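Local coordinates for ribosomal protein uL16 3-hydroxylase (Escherichia coli, PDB 4CCL) that is a growth-regulating oxygenase that hydroxylates an arginine of ribosomal protein uL16, using iron(II), 2-oxoglutarate and molecular oxygen, at residues 309-314 and 335-340; 316-319 and 324-327. All coordinates share one frame; numbering follows the deposited sequence.

Contact 1 of 2, residues 309-314 and 335-340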
loop_
_atom_site.group_PDB
_atom_site.type_symbol
_atom_site.label_atom_id
_atom_site.label_comp_id
_atom_site.label_asym_id
_atom_site.label_seq_id
_atom_site.Cartn_x
_atom_site.Cartn_y
_atom_site.Cartn_z
ATOM N N LEU B 309 -3.404 26.653 1.563
ATOM C CA LEU B 309 -4.429 25.703 1.147
ATOM C C LEU B 309 -4.338 25.461 -0.352
ATOM O O LEU B 309 -4.345 26.403 -1.144
ATOM C CB LEU B 309 -5.827 26.204 1.507
ATOM C CG LEU B 309 -6.952 25.178 1.325
ATOM C CD1 LEU B 309 -7.374 24.597 2.666
ATOM C CD2 LEU B 309 -8.143 25.778 0.592
ATOM N N ARG B 310 -4.253 24.194 -0.736
ATOM C CA ARG B 310 -4.059 23.834 -2.134
ATOM C C ARG B 310 -5.377 23.522 -2.839
ATOM O O ARG B 310 -6.150 22.674 -2.394
ATOM C CB ARG B 310 -3.080 22.663 -2.244
ATOM C CG ARG B 310 -1.701 22.991 -1.680
ATOM C CD ARG B 310 -0.891 21.748 -1.328
ATOM N NE ARG B 310 -0.557 20.939 -2.498
ATOM C CZ ARG B 310 0.399 21.242 -3.369
ATOM N NH1 ARG B 310 1.116 22.349 -3.215
ATOM N NH2 ARG B 310 0.636 20.445 -4.401
ATOM N N VAL B 311 -5.625 24.227 -3.939
ATOM C CA VAL B 311 -6.810 23.997 -4.752
ATOM C C VAL B 311 -6.378 23.701 -6.183
ATOM O O VAL B 311 -5.802 24.557 -6.856
ATOM C CB VAL B 311 -7.744 25.216 -4.741
ATOM C CG1 VAL B 311 -9.063 24.875 -5.406
ATOM C CG2 VAL B 311 -7.977 25.687 -3.316
ATOM N N LEU B 312 -6.650 22.485 -6.644
ATOM C CA LEU B 312 -6.120 22.039 -7.929
ATOM C C LEU B 312 -7.195 21.457 -8.830
ATOM O O LEU B 312 -8.090 20.759 -8.370
ATOM C CB LEU B 312 -5.016 21.008 -7.707
ATOM C CG LEU B 312 -3.865 21.506 -6.833
ATOM C CD1 LEU B 312 -2.975 20.360 -6.395
ATOM C CD2 LEU B 312 -3.057 22.572 -7.562
ATOM N N ARG B 313 -7.098 21.745 -10.122
ATOM C CA ARG B 313 -8.079 21.245 -11.073
ATOM C C ARG B 313 -7.519 20.101 -11.910
ATOM O O ARG B 313 -6.512 20.261 -12.600
ATOM C CB ARG B 313 -8.569 22.372 -11.984
ATOM C CG ARG B 313 -9.575 21.916 -13.023
ATOM C CD ARG B 313 -9.894 23.012 -14.019
ATOM N NE ARG B 313 -10.900 23.945 -13.521
ATOM C CZ ARG B 313 -12.208 23.708 -13.540
ATOM N NH1 ARG B 313 -12.670 22.564 -14.023
ATOM N NH2 ARG B 313 -13.054 24.613 -13.069
ATOM N N ILE B 314 -8.167 18.943 -11.831
ATOM C CA ILE B 314 -7.840 17.825 -12.705
ATOM C C ILE B 314 -9.076 17.479 -13.523
ATOM O O ILE B 314 -10.071 16.987 -12.989
ATOM C CB ILE B 314 -7.373 16.594 -11.909
ATOM C CG1 ILE B 314 -6.455 17.025 -10.763
ATOM C CG2 ILE B 314 -6.679 15.595 -12.827
ATOM C CD1 ILE B 314 -5.533 15.934 -10.257
ATOM N N ALA B 335 -12.694 30.228 -10.530
ATOM C CA ALA B 335 -12.452 31.343 -9.626
ATOM C C ALA B 335 -11.889 30.850 -8.294
ATOM O O ALA B 335 -11.002 31.479 -7.714
ATOM C CB ALA B 335 -13.737 32.127 -9.404
ATOM N N LEU B 336 -12.405 29.718 -7.819
ATOM C CA LEU B 336 -11.935 29.124 -6.572
ATOM C C LEU B 336 -10.500 28.617 -6.688
ATOM O O LEU B 336 -9.690 28.807 -5.782
ATOM C CB LEU B 336 -12.858 27.980 -6.138
ATOM C CG LEU B 336 -14.219 28.379 -5.568
ATOM C CD1 LEU B 336 -15.111 27.158 -5.378
ATOM C CD2 LEU B 336 -14.038 29.122 -4.255
ATOM N N ALA B 337 -10.197 27.960 -7.803
ATOM C CA ALA B 337 -8.878 27.368 -8.010
ATOM C C ALA B 337 -7.774 28.385 -8.305
ATOM O O ALA B 337 -6.727 28.375 -7.658
ATOM C CB ALA B 337 -8.936 26.318 -9.106
ATOM N N SER B 338 -8.010 29.262 -9.278
ATOM C CA SER B 338 -6.932 30.093 -9.817
ATOM C C SER B 338 -6.745 31.477 -9.191
ATOM O O SER B 338 -5.791 32.180 -9.530
ATOM C CB SER B 338 -7.048 30.208 -11.335
ATOM O OG SER B 338 -6.766 28.969 -11.956
ATOM N N ASN B 339 -7.644 31.885 -8.302
ATOM C CA ASN B 339 -7.392 33.093 -7.515
ATOM C C ASN B 339 -7.928 33.072 -6.085
ATOM O O ASN B 339 -9.060 32.663 -5.839
ATOM C CB ASN B 339 -7.845 34.363 -8.255
ATOM C CG ASN B 339 -9.347 34.431 -8.454
ATOM O OD1 ASN B 339 -10.081 34.909 -7.588
ATOM N ND2 ASN B 339 -9.807 33.976 -9.611
ATOM N N ILE B 340 -7.099 33.537 -5.154
ATOM C CA ILE B 340 -7.535 33.825 -3.796
ATOM C C ILE B 340 -8.286 35.162 -3.876
ATOM O O ILE B 340 -8.354 35.748 -4.955
ATOM C CB ILE B 340 -6.308 33.895 -2.846
ATOM C CG1 ILE B 340 -6.725 33.866 -1.378
ATOM C CG2 ILE B 340 -5.454 35.121 -3.136
#
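V311 sets its side chain against the last turn of helix 330-338, where A337 offers a small surface. From CB outward, the valine comes progressively nearer. CB itself stands 4.1 Å from A337 CA, while the CG1 methyl closes to 3.6 Å from that same A337 CA. CG1 also lies 4.0 Å from A337 CB and touches the backbone oxygen of L336, so a single methyl meets backbone and side chain alike. This reach follows from the first torsion: CG1 is opposite the backbone N (chi1 -171°), which carries it out from the strand to the helix. The CG2 branch turns back towards L309, just ahead of the strand, V311 CG2 lying 3.9 Å from L309 CD2. The contact is therefore apolar, made largely by two buried residues. The small A337 side chain is consistent with the close approach, V311 CA lying 5.1 Å from A337 CA. Beside it, R313 points to the same side and forms a salt bridge with D334 of the helix, while R305 donates a hydrogen bond to the carbonyl of A337. V311 and L336 both also touch W369 of strand 369-371, and A240 of the second subunit packs on A337. The contact thus packs strand 311-314, outermost of the three strands within this chain, on helix 330-338 inside the winged-helix region, while the R313 backbone hydrogen-bonds to the second subunit.

Contact 2 of 2, residues 316-319 and 324-327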
loop_
_atom_site.group_PDB
_atom_site.type_symbol
_atom_site.label_atom_id
_atom_site.label_comp_id
_atom_site.label_asym_id
_atom_site.label_seq_id
_atom_site.Cartn_x
_atom_site.Cartn_y
_atom_site.Cartn_z
ATOM N N ASP B 316 -12.458 18.122 -15.045
ATOM C CA ASP B 316 -13.571 18.961 -14.610
ATOM C C ASP B 316 -13.808 18.925 -13.099
ATOM O O ASP B 316 -14.754 19.532 -12.599
ATOM C CB ASP B 316 -14.847 18.592 -15.370
ATOM C CG ASP B 316 -14.792 18.999 -16.830
ATOM O OD1 ASP B 316 -14.306 18.199 -17.657
ATOM O OD2 ASP B 316 -15.232 20.124 -17.151
ATOM N N ASP B 317 -12.955 18.203 -12.379
ATOM C CA ASP B 317 -13.075 18.094 -10.929
ATOM C C ASP B 317 -12.076 19.017 -10.246
ATOM O O ASP B 317 -10.941 19.156 -10.705
ATOM C CB ASP B 317 -12.808 16.657 -10.487
ATOM C CG ASP B 317 -13.474 15.638 -11.384
ATOM O OD1 ASP B 317 -14.676 15.800 -11.680
ATOM O OD2 ASP B 317 -12.790 14.678 -11.798
ATOM N N VAL B 318 -12.483 19.642 -9.144
ATOM C CA VAL B 318 -11.541 20.469 -8.394
ATOM C C VAL B 318 -11.270 19.796 -7.047
ATOM O O VAL B 318 -12.087 19.018 -6.580
ATOM C CB VAL B 318 -12.047 21.928 -8.267
ATOM C CG1 VAL B 318 -11.153 22.751 -7.362
ATOM C CG2 VAL B 318 -12.117 22.572 -9.641
ATOM N N TYR B 319 -10.095 20.017 -6.470
ATOM C CA TYR B 319 -9.762 19.417 -5.185
ATOM C C TYR B 319 -9.172 20.454 -4.245
ATOM O O TYR B 319 -8.166 21.093 -4.561
ATOM C CB TYR B 319 -8.785 18.253 -5.366
ATOM C CG TYR B 319 -9.306 17.150 -6.262
ATOM C CD1 TYR B 319 -9.153 17.217 -7.640
ATOM C CD2 TYR B 319 -9.951 16.042 -5.728
ATOM C CE1 TYR B 319 -9.628 16.214 -8.461
ATOM C CE2 TYR B 319 -10.428 15.032 -6.542
ATOM C CZ TYR B 319 -10.265 15.123 -7.909
ATOM O OH TYR B 319 -10.737 14.123 -8.730
ATOM N N LYS B 324 -12.775 16.516 -2.850
ATOM C CA LYS B 324 -13.222 16.793 -4.205
ATOM C C LYS B 324 -14.446 17.694 -4.194
ATOM O O LYS B 324 -15.454 17.382 -3.565
ATOM C CB LYS B 324 -13.550 15.488 -4.930
ATOM C CG LYS B 324 -14.139 15.666 -6.320
ATOM C CD LYS B 324 -14.605 14.329 -6.878
ATOM C CE LYS B 324 -15.504 14.508 -8.092
ATOM N NZ LYS B 324 -16.298 13.277 -8.378
ATOM N N ILE B 325 -14.340 18.822 -4.883
ATOM C CA ILE B 325 -15.482 19.679 -5.150
ATOM C C ILE B 325 -15.888 19.578 -6.626
ATOM O O ILE B 325 -15.059 19.735 -7.549
ATOM C CB ILE B 325 -15.227 21.136 -4.719
ATOM C CG1 ILE B 325 -13.832 21.585 -5.142
ATOM C CG2 ILE B 325 -15.362 21.271 -3.208
ATOM C CD1 ILE B 325 -13.366 22.849 -4.448
ATOM N N ASP B 326 -17.174 19.278 -6.808
ATOM C CA ASP B 326 -17.775 18.982 -8.100
ATOM C C ASP B 326 -19.020 19.841 -8.271
ATOM O O ASP B 326 -19.995 19.670 -7.539
ATOM C CB ASP B 326 -18.195 17.512 -8.127
ATOM C CG ASP B 326 -17.706 16.781 -9.358
ATOM O OD1 ASP B 326 -16.631 17.146 -9.880
ATOM O OD2 ASP B 326 -18.391 15.831 -9.795
ATOM N N SER B 327 -18.999 20.749 -9.241
ATOM C CA SER B 327 -20.141 21.621 -9.486
ATOM C C SER B 327 -20.366 21.855 -10.979
ATOM O O SER B 327 -19.411 21.920 -11.752
ATOM C CB SER B 327 -19.956 22.959 -8.759
ATOM O OG SER B 327 -21.086 23.797 -8.924
#
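V318 and I325 face each other as an antiparallel hydrogen-bonded pair, V318 N giving to I325 O at 3.0 Å and I325 N to V318 O at 2.8 Å, with Y319 and K324 following as a non-hydrogen-bonded pair. V318 O also receives a CA-H...O contact from K324 CA. On the face of V318 and I325, the isoleucine CG1 lies 3.6 Å from V318 CB and its CD1 rests on V318 CG1. It gets there by tucking CG1 between backbone N and carbonyl carbon (chi1 44°). I325 touches M359 and L363 of helix 354-365, and V318 touches L333 of helix 330-338. On the other face, K324 crosses the Y319 side chain obliquely, K324 CB 3.5 Å from Y319 CE2. Its extended chain carries the ammonium to D326, with K324 NZ 3.6 Å from D326 OD2 in a salt bridge. The carboxylates of D317 and D326 run side by side, planes 48° apart, with D317 OD1 3.0 Å from D326 OD1 as close like charges, not a hydrogen bond. The opposite charges of D317 OD1 and K324 NZ, 4.5 Å apart, are too distant for a salt bridge. An alanine in place of D317 would probably take one of two nearby negative charges from the K324 ammonium and, with no carboxylate beside K324 CE, leave the lysine end freer to turn. The chemistry suggests a lysine whose charge offsets two acids at the hairpin's partly exposed end.

Overall arrangement
The two contacts lie 10 Å apart between centres, on the same side of the chain's centre and within the winged-helix region. Along the chain, strand 311-314 opens contact 1, hairpin 317-320/323-325 supplies contact 2, and helix 330-338 returns to close contact 1. They meet in the three-stranded antiparallel sheet: strand 317-320 is its middle strand, and strands 311-314 and 323-325 flank it. The sheet link includes a probable hydrogen bond from Y319 N to L312 O (2.9 Å), while V311 CG1 packs on V318 CG1 at 3.6 Å. Contact 2 thus builds the hairpin and contact 1 packs the sheet against the helix, away from the annotated iron and substrate sites.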